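Local coordinates for PfkB (Polaromonas sp. JS666, PDB 4DU5), which probably phosphorylates a sugar or sugar-like substrate, with ATP as the likely phosphate donor, as a member of the pfkB family of carbohydrate kinases, at residues G160-I165 with P171-T176; A143-A148 with M177-A182. One frame throughout, in Å; residues are numbered along the deposited sequence.

Interaction 1: G160-I165 with P171-T176; sequences GVFPAI and PAARKT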
ATOM      1  N   GLY A 160     -20.758 -12.163   3.870  1.00 29.32           N
ATOM      2  CA  GLY A 160     -19.857 -13.217   3.458  1.00 29.83           C
ATOM      3  C   GLY A 160     -18.394 -12.783   3.442  1.00 30.34           C
ATOM      4  O   GLY A 160     -17.506 -13.629   3.346  1.00 30.70           O
ATOM      5  N   VAL A 161     -18.130 -11.478   3.535  1.00 30.23           N
ATOM      6  CA  VAL A 161     -16.764 -10.966   3.441  1.00 30.14           C
ATOM      7  C   VAL A 161     -16.009 -11.215   4.740  1.00 31.24           C
ATOM      8  O   VAL A 161     -15.083 -12.028   4.757  1.00 31.58           O
ATOM      9  CB  VAL A 161     -16.707  -9.504   3.075  1.00 29.38           C
ATOM     10  CG1 VAL A 161     -15.302  -9.078   2.947  1.00 27.76           C
ATOM     11  CG2 VAL A 161     -17.398  -9.291   1.769  1.00 30.06           C
ATOM     12  N   PHE A 162     -16.409 -10.559   5.828  1.00 31.24           N
ATOM     13  CA  PHE A 162     -15.738 -10.778   7.098  1.00 31.85           C
ATOM     14  C   PHE A 162     -15.322 -12.245   7.357  1.00 31.81           C
ATOM     15  O   PHE A 162     -14.157 -12.521   7.625  1.00 31.56           O
ATOM     16  CB  PHE A 162     -16.551 -10.228   8.254  1.00 32.09           C
ATOM     17  CG  PHE A 162     -15.841 -10.283   9.562  1.00 32.31           C
ATOM     18  CD1 PHE A 162     -14.564  -9.742   9.697  1.00 30.75           C
ATOM     19  CD2 PHE A 162     -16.456 -10.863  10.686  1.00 34.51           C
ATOM     20  CE1 PHE A 162     -13.889  -9.783  10.943  1.00 31.27           C
ATOM     21  CE2 PHE A 162     -15.780 -10.915  11.952  1.00 34.34           C
ATOM     22  CZ  PHE A 162     -14.495 -10.366  12.074  1.00 30.56           C
ATOM     23  N   PRO A 163     -16.248 -13.196   7.226  1.00 31.92           N
ATOM     24  CA  PRO A 163     -15.784 -14.573   7.442  1.00 32.01           C
ATOM     25  C   PRO A 163     -14.729 -15.087   6.439  1.00 32.66           C
ATOM     26  O   PRO A 163     -14.043 -16.066   6.739  1.00 33.53           O
ATOM     27  CB  PRO A 163     -17.060 -15.390   7.328  1.00 31.20           C
ATOM     28  CG  PRO A 163     -17.942 -14.572   6.502  1.00 31.57           C
ATOM     29  CD  PRO A 163     -17.676 -13.150   6.887  1.00 31.87           C
ATOM     30  N   ALA A 164     -14.591 -14.433   5.284  1.00 32.93           N
ATOM     31  CA  ALA A 164     -13.698 -14.887   4.203  1.00 33.25           C
ATOM     32  C   ALA A 164     -12.312 -14.292   4.275  1.00 33.80           C
ATOM     33  O   ALA A 164     -11.523 -14.449   3.356  1.00 33.29           O
ATOM     34  CB  ALA A 164     -14.291 -14.534   2.847  1.00 33.06           C
ATOM     35  N   ILE A 165     -12.008 -13.607   5.366  1.00 35.13           N
ATOM     36  CA  ILE A 165     -10.879 -12.687   5.357  1.00 36.11           C
ATOM     37  C   ILE A 165      -9.554 -13.358   5.700  1.00 36.32           C
ATOM     38  O   ILE A 165      -8.550 -13.153   5.013  1.00 35.54           O
ATOM     39  CB  ILE A 165     -11.201 -11.450   6.206  1.00 36.62           C
ATOM     40  CG1 ILE A 165     -12.017 -10.471   5.355  1.00 36.94           C
ATOM     41  CG2 ILE A 165      -9.931 -10.796   6.777  1.00 36.49           C
ATOM     42  CD1 ILE A 165     -11.965  -9.053   5.873  1.00 39.82           C
ATOM     43  N   PRO A 171     -14.111 -18.282  12.647  1.00 36.97           N
ATOM     44  CA  PRO A 171     -14.484 -18.514  14.043  1.00 37.55           C
ATOM     45  C   PRO A 171     -15.289 -17.350  14.672  1.00 38.54           C
ATOM     46  O   PRO A 171     -16.318 -17.594  15.333  1.00 39.06           O
ATOM     47  CB  PRO A 171     -13.123 -18.657  14.755  1.00 37.19           C
ATOM     48  CG  PRO A 171     -12.072 -18.426  13.688  1.00 37.70           C
ATOM     49  CD  PRO A 171     -12.741 -18.738  12.389  1.00 36.96           C
ATOM     50  N   ALA A 172     -14.825 -16.108  14.454  1.00 38.70           N
ATOM     51  CA  ALA A 172     -15.399 -14.917  15.075  1.00 38.67           C
ATOM     52  C   ALA A 172     -16.756 -14.529  14.477  1.00 39.26           C
ATOM     53  O   ALA A 172     -17.604 -13.968  15.168  1.00 39.46           O
ATOM     54  CB  ALA A 172     -14.436 -13.761  14.987  1.00 37.79           C
ATOM     55  N   ALA A 173     -16.951 -14.818  13.198  1.00 40.06           N
ATOM     56  CA  ALA A 173     -18.238 -14.570  12.555  1.00 41.15           C
ATOM     57  C   ALA A 173     -19.234 -15.542  13.176  1.00 41.82           C
ATOM     58  O   ALA A 173     -20.163 -15.112  13.862  1.00 41.96           O
ATOM     59  CB  ALA A 173     -18.142 -14.742  11.030  1.00 40.77           C
ATOM     60  N   ARG A 174     -18.997 -16.841  12.969  1.00 42.62           N
ATOM     61  CA  ARG A 174     -19.717 -17.910  13.653  1.00 43.39           C
ATOM     62  C   ARG A 174     -20.079 -17.591  15.097  1.00 44.27           C
ATOM     63  O   ARG A 174     -21.249 -17.686  15.464  1.00 44.95           O
ATOM     64  CB  ARG A 174     -18.925 -19.215  13.601  1.00 43.47           C
ATOM     65  CG  ARG A 174     -18.626 -19.660  12.204  1.00 44.47           C
ATOM     66  CD  ARG A 174     -18.997 -21.109  12.006  1.00 47.81           C
ATOM     67  NE  ARG A 174     -17.916 -22.019  12.381  1.00 50.41           N
ATOM     68  CZ  ARG A 174     -16.971 -22.451  11.547  1.00 50.30           C
ATOM     69  NH1 ARG A 174     -16.959 -22.062  10.280  1.00 48.54           N
ATOM     70  NH2 ARG A 174     -16.029 -23.272  11.989  1.00 52.07           N
ATOM     71  N   LYS A 175     -19.096 -17.206  15.910  1.00 44.94           N
ATOM     72  CA  LYS A 175     -19.343 -16.963  17.328  1.00 46.38           C
ATOM     73  C   LYS A 175     -20.148 -15.690  17.575  1.00 46.32           C
ATOM     74  O   LYS A 175     -21.011 -15.632  18.458  1.00 46.52           O
ATOM     75  CB  LYS A 175     -18.024 -16.888  18.109  1.00 47.03           C
ATOM     76  CG  LYS A 175     -18.118 -17.495  19.510  1.00 49.03           C
ATOM     77  CD  LYS A 175     -17.745 -19.020  19.485  1.00 53.43           C
ATOM     78  CE  LYS A 175     -18.476 -19.838  20.584  1.00 54.56           C
ATOM     79  NZ  LYS A 175     -18.712 -19.015  21.823  1.00 55.62           N
ATOM     80  N   THR A 176     -19.829 -14.660  16.808  1.00 46.36           N
ATOM     81  CA  THR A 176     -20.581 -13.400  16.831  1.00 46.53           C
ATOM     82  C   THR A 176     -22.101 -13.633  16.644  1.00 46.34           C
ATOM     83  O   THR A 176     -22.916 -13.124  17.411  1.00 46.29           O
ATOM     84  CB  THR A 176     -19.976 -12.416  15.782  1.00 46.27           C
ATOM     85  OG1 THR A 176     -19.080 -11.519  16.457  1.00 46.76           O
ATOM     86  CG2 THR A 176     -21.015 -11.614  15.116  1.00 46.44           C
TER
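The carbonyl oxygen Phe162 O takes a hydrogen bond with Thr169 OG1 and a second, weak one from Ile165 N (3.3 Å), so the residue whose ring meets Ala172 and Ala173 is tied at its backbone to the start of helix 169-182. Its amide is held as well, by the carboxylate of Glu61. Phe162 CB points toward the helix, and a chi1 of -173°, with CG opposite the amide nitrogen, sets the ring beside the two alanines. There Phe162 CD2 stands 4.2 Å from Ala173 CB, and Phe162 CE2 lies 4.4 Å from Ala172 CB; both methyls approach the ring obliquely. The nearest pair is Pro163 CB with Ala173 CB, at 3.9 Å. Ala173 CB therefore meets both the ring of Phe162 and the pyrrolidine of Pro163. Because the alanine side chains are small, the backbones can come close, with 5.7 Å between Pro163 CA and Ala173 CA. Contact across the two segments is wholly apolar and buried. It folds the loop after strand 153-159 back on the helix of a beta-alpha-beta crossover, which continues into the parallel strand 186-190. Leu211 of helix 201-212 packs on Pro163 and Ala173, while Phe32 of strand 27-32 touches Phe162 and Thr176.

Interaction 2: A143-A148 with M177-A182; sequences ADIDEA and MDLMRA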
ATOM      1  N   ALA A 143     -11.166 -13.627  20.218  1.00 49.50           N
ATOM      2  CA  ALA A 143     -10.593 -12.840  21.314  1.00 49.60           C
ATOM      3  C   ALA A 143     -10.940 -11.353  21.192  1.00 49.35           C
ATOM      4  O   ALA A 143     -10.897 -10.608  22.182  1.00 49.15           O
ATOM      5  CB  ALA A 143      -9.056 -13.052  21.380  1.00 49.68           C
ATOM      6  N   ASP A 144     -11.298 -10.944  19.972  1.00 48.93           N
ATOM      7  CA  ASP A 144     -11.589  -9.543  19.648  1.00 48.54           C
ATOM      8  C   ASP A 144     -12.993  -9.110  20.066  1.00 47.90           C
ATOM      9  O   ASP A 144     -13.217  -7.957  20.394  1.00 47.55           O
ATOM     10  CB  ASP A 144     -11.366  -9.277  18.147  1.00 48.59           C
ATOM     11  CG  ASP A 144      -9.890  -9.076  17.800  1.00 49.07           C
ATOM     12  OD1 ASP A 144      -9.174 -10.071  17.523  1.00 48.67           O
ATOM     13  OD2 ASP A 144      -9.451  -7.907  17.806  1.00 49.49           O
ATOM     14  N   ILE A 145     -13.925 -10.060  20.045  1.00 47.29           N
ATOM     15  CA  ILE A 145     -15.328  -9.835  20.377  1.00 46.24           C
ATOM     16  C   ILE A 145     -15.505  -9.394  21.847  1.00 45.81           C
ATOM     17  O   ILE A 145     -15.074 -10.096  22.762  1.00 45.62           O
ATOM     18  CB  ILE A 145     -16.128 -11.155  20.161  1.00 46.25           C
ATOM     19  CG1 ILE A 145     -15.801 -11.791  18.820  1.00 45.62           C
ATOM     20  CG2 ILE A 145     -17.637 -10.934  20.289  1.00 46.19           C
ATOM     21  CD1 ILE A 145     -16.169 -13.253  18.779  1.00 47.05           C
ATOM     22  N   ASP A 146     -16.126  -8.235  22.061  1.00 45.03           N
ATOM     23  CA  ASP A 146     -16.516  -7.800  23.408  1.00 44.42           C
ATOM     24  C   ASP A 146     -17.993  -8.111  23.646  1.00 44.29           C
ATOM     25  O   ASP A 146     -18.886  -7.358  23.214  1.00 44.31           O
ATOM     26  CB  ASP A 146     -16.248  -6.305  23.613  1.00 43.93           C
ATOM     27  CG  ASP A 146     -16.836  -5.767  24.923  1.00 44.06           C
ATOM     28  OD1 ASP A 146     -17.318  -6.554  25.770  1.00 44.27           O
ATOM     29  OD2 ASP A 146     -16.827  -4.534  25.114  1.00 44.50           O
ATOM     30  N   GLU A 147     -18.239  -9.201  24.370  1.00 43.91           N
ATOM     31  CA  GLU A 147     -19.599  -9.741  24.547  1.00 43.32           C
ATOM     32  C   GLU A 147     -20.628  -8.769  25.106  1.00 42.57           C
ATOM     33  O   GLU A 147     -21.633  -8.516  24.467  1.00 42.96           O
ATOM     34  CB  GLU A 147     -19.578 -11.076  25.292  1.00 43.41           C
ATOM     35  CG  GLU A 147     -18.776 -12.152  24.531  1.00 44.36           C
ATOM     36  CD  GLU A 147     -18.762 -13.514  25.231  1.00 46.26           C
ATOM     37  OE1 GLU A 147     -19.332 -13.603  26.343  1.00 47.41           O
ATOM     38  OE2 GLU A 147     -18.174 -14.483  24.675  1.00 44.13           O
ATOM     39  N   ALA A 148     -20.383  -8.191  26.266  1.00 41.88           N
ATOM     40  CA  ALA A 148     -21.337  -7.212  26.809  1.00 41.55           C
ATOM     41  C   ALA A 148     -21.727  -6.148  25.780  1.00 41.01           C
ATOM     42  O   ALA A 148     -22.905  -5.714  25.728  1.00 41.64           O
ATOM     43  CB  ALA A 148     -20.783  -6.532  28.093  1.00 41.80           C
HETATM   44  N   MSE A 177     -22.462 -14.435  15.642  1.00 45.99           N
HETATM   45  CA  MSE A 177     -23.854 -14.757  15.371  1.00 45.78           C
HETATM   46  C   MSE A 177     -24.495 -15.574  16.501  1.00 45.98           C
HETATM   47  O   MSE A 177     -25.482 -15.118  17.089  1.00 45.50           O
HETATM   48  CB  MSE A 177     -23.984 -15.425  14.003  1.00 45.30           C
HETATM   49  CG  MSE A 177     -23.779 -14.428  12.862  1.00 45.83           C
HETATM   50 SE   MSE A 177     -23.313 -15.158  11.072  1.00 48.05          SE
HETATM   51  CE  MSE A 177     -21.857 -13.942  10.630  1.00 46.47           C
ATOM     52  N   ASP A 178     -23.905 -16.743  16.812  1.00 46.30           N
ATOM     53  CA  ASP A 178     -24.293 -17.618  17.937  1.00 46.43           C
ATOM     54  C   ASP A 178     -24.706 -16.825  19.170  1.00 46.45           C
ATOM     55  O   ASP A 178     -25.777 -17.041  19.747  1.00 46.40           O
ATOM     56  CB  ASP A 178     -23.139 -18.563  18.311  1.00 46.57           C
ATOM     57  CG  ASP A 178     -22.993 -19.753  17.347  1.00 48.55           C
ATOM     58  OD1 ASP A 178     -23.871 -19.971  16.496  1.00 51.61           O
ATOM     59  OD2 ASP A 178     -21.995 -20.497  17.433  1.00 50.62           O
ATOM     60  N   LEU A 179     -23.849 -15.890  19.547  1.00 46.59           N
ATOM     61  CA  LEU A 179     -24.005 -15.125  20.757  1.00 47.14           C
ATOM     62  C   LEU A 179     -25.289 -14.319  20.672  1.00 47.99           C
ATOM     63  O   LEU A 179     -26.148 -14.380  21.560  1.00 48.66           O
ATOM     64  CB  LEU A 179     -22.797 -14.199  20.887  1.00 46.91           C
ATOM     65  CG  LEU A 179     -21.843 -14.130  22.091  1.00 46.22           C
ATOM     66  CD1 LEU A 179     -22.089 -15.170  23.180  1.00 44.92           C
ATOM     67  CD2 LEU A 179     -20.421 -14.219  21.551  1.00 43.99           C
HETATM   68  N   MSE A 180     -25.420 -13.580  19.575  1.00 48.49           N
HETATM   69  CA  MSE A 180     -26.523 -12.670  19.354  1.00 48.60           C
HETATM   70  C   MSE A 180     -27.887 -13.379  19.258  1.00 48.22           C
HETATM   71  O   MSE A 180     -28.924 -12.816  19.641  1.00 48.20           O
HETATM   72  CB  MSE A 180     -26.240 -11.893  18.084  1.00 49.19           C
HETATM   73  CG  MSE A 180     -26.905 -10.560  18.023  1.00 52.14           C
HETATM   74 SE   MSE A 180     -26.115  -9.500  19.410  1.00 59.81          SE
HETATM   75  CE  MSE A 180     -26.783  -7.728  18.906  1.00 57.27           C
ATOM     76  N   ARG A 181     -27.883 -14.611  18.755  1.00 47.54           N
ATOM     77  CA  ARG A 181     -29.102 -15.405  18.685  1.00 47.14           C
ATOM     78  C   ARG A 181     -29.507 -15.865  20.071  1.00 46.72           C
ATOM     79  O   ARG A 181     -30.544 -15.445  20.573  1.00 46.37           O
ATOM     80  CB  ARG A 181     -28.969 -16.589  17.714  1.00 47.21           C
ATOM     81  CG  ARG A 181     -30.322 -17.001  17.065  1.00 48.52           C
ATOM     82  CD  ARG A 181     -30.156 -17.445  15.568  1.00 50.09           C
ATOM     83  NE  ARG A 181     -31.448 -17.549  14.871  1.00 50.27           N
ATOM     84  CZ  ARG A 181     -31.729 -18.405  13.878  1.00 50.95           C
ATOM     85  NH1 ARG A 181     -30.813 -19.276  13.426  1.00 51.55           N
ATOM     86  NH2 ARG A 181     -32.945 -18.392  13.330  1.00 50.23           N
ATOM     87  N   ALA A 182     -28.683 -16.704  20.699  1.00 46.39           N
ATOM     88  CA  ALA A 182     -28.985 -17.206  22.046  1.00 45.80           C
ATOM     89  C   ALA A 182     -29.520 -16.110  22.965  1.00 45.07           C
ATOM     90  O   ALA A 182     -30.413 -16.359  23.757  1.00 45.75           O
ATOM     91  CB  ALA A 182     -27.787 -17.895  22.668  1.00 45.82           C
TER
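Leu179 and Glu147 set their side chains across each other at about a right angle, and one methyl of the leucine does the touching. Leu179 CD2 lies 3.9 Å from Glu147 OE2 and 4.0 Å from Glu147 CG, so it rests against the outer part of the glutamate rather than at a single atom. Glu147 CG is anti to the carbonyl carbon, beside the backbone nitrogen, and the chain is extended beyond it (chi2 -179°). Because chi3 is -3°, the carboxylate is nearly coplanar with the CB-CG-CD chain and the methyl faces a flat strip. It sits obliquely above the carboxylate plane, not within it. Ile145 reaches the same methyl from another direction: Ile145 CG2 is 4.5 Å from Leu179 CD2, and at that methyl the lines to Ile145 CG2 and Glu147 CD open at about 83°. Leu179, near the C-terminal end of helix 169-182, thus packs against the start of the short helix 147-150, whose N-cap is Asp146, and the turn before it. The backbones stay well apart, with 7.9 Å between Glu147 CA and Leu179 CA. On helix 169-182 the selenomethionines Met177 and Met180 pack on strands 153-159 and 186-190. Asp178 forms a salt bridge with Arg214, and Arg181 one with Asp216. Between the two segments themselves the contact depends on van der Waals touching: a methyl against aliphatic carbon and a carboxylate oxygen, with no charge pairing to fix direction, consistent with a light surface contact of 108 Å² in all.

How the interactions relate
Both interactions use helix 169-182, the first its earlier turns and the second its last residues, and their centres are about 12 Å apart. In interaction 1 all four touching residues are buried, and the centre of the contact lies about 12 Å from that of the chain. Interaction 2 is at the surface, its centre about 18 Å from the chain's, with none of its three touching residues buried. Chemistry follows place: rings and alanine methyls meet inside, whereas outside a leucine methyl meets isoleucine and the carboxylate end of a glutamate. Ile145 joins the two, since Ile145 CD1 packs 4.1 Å from Lys175 CB. One contact binds a loop to the adjoining helix; the other brings in the region before strand 153-159.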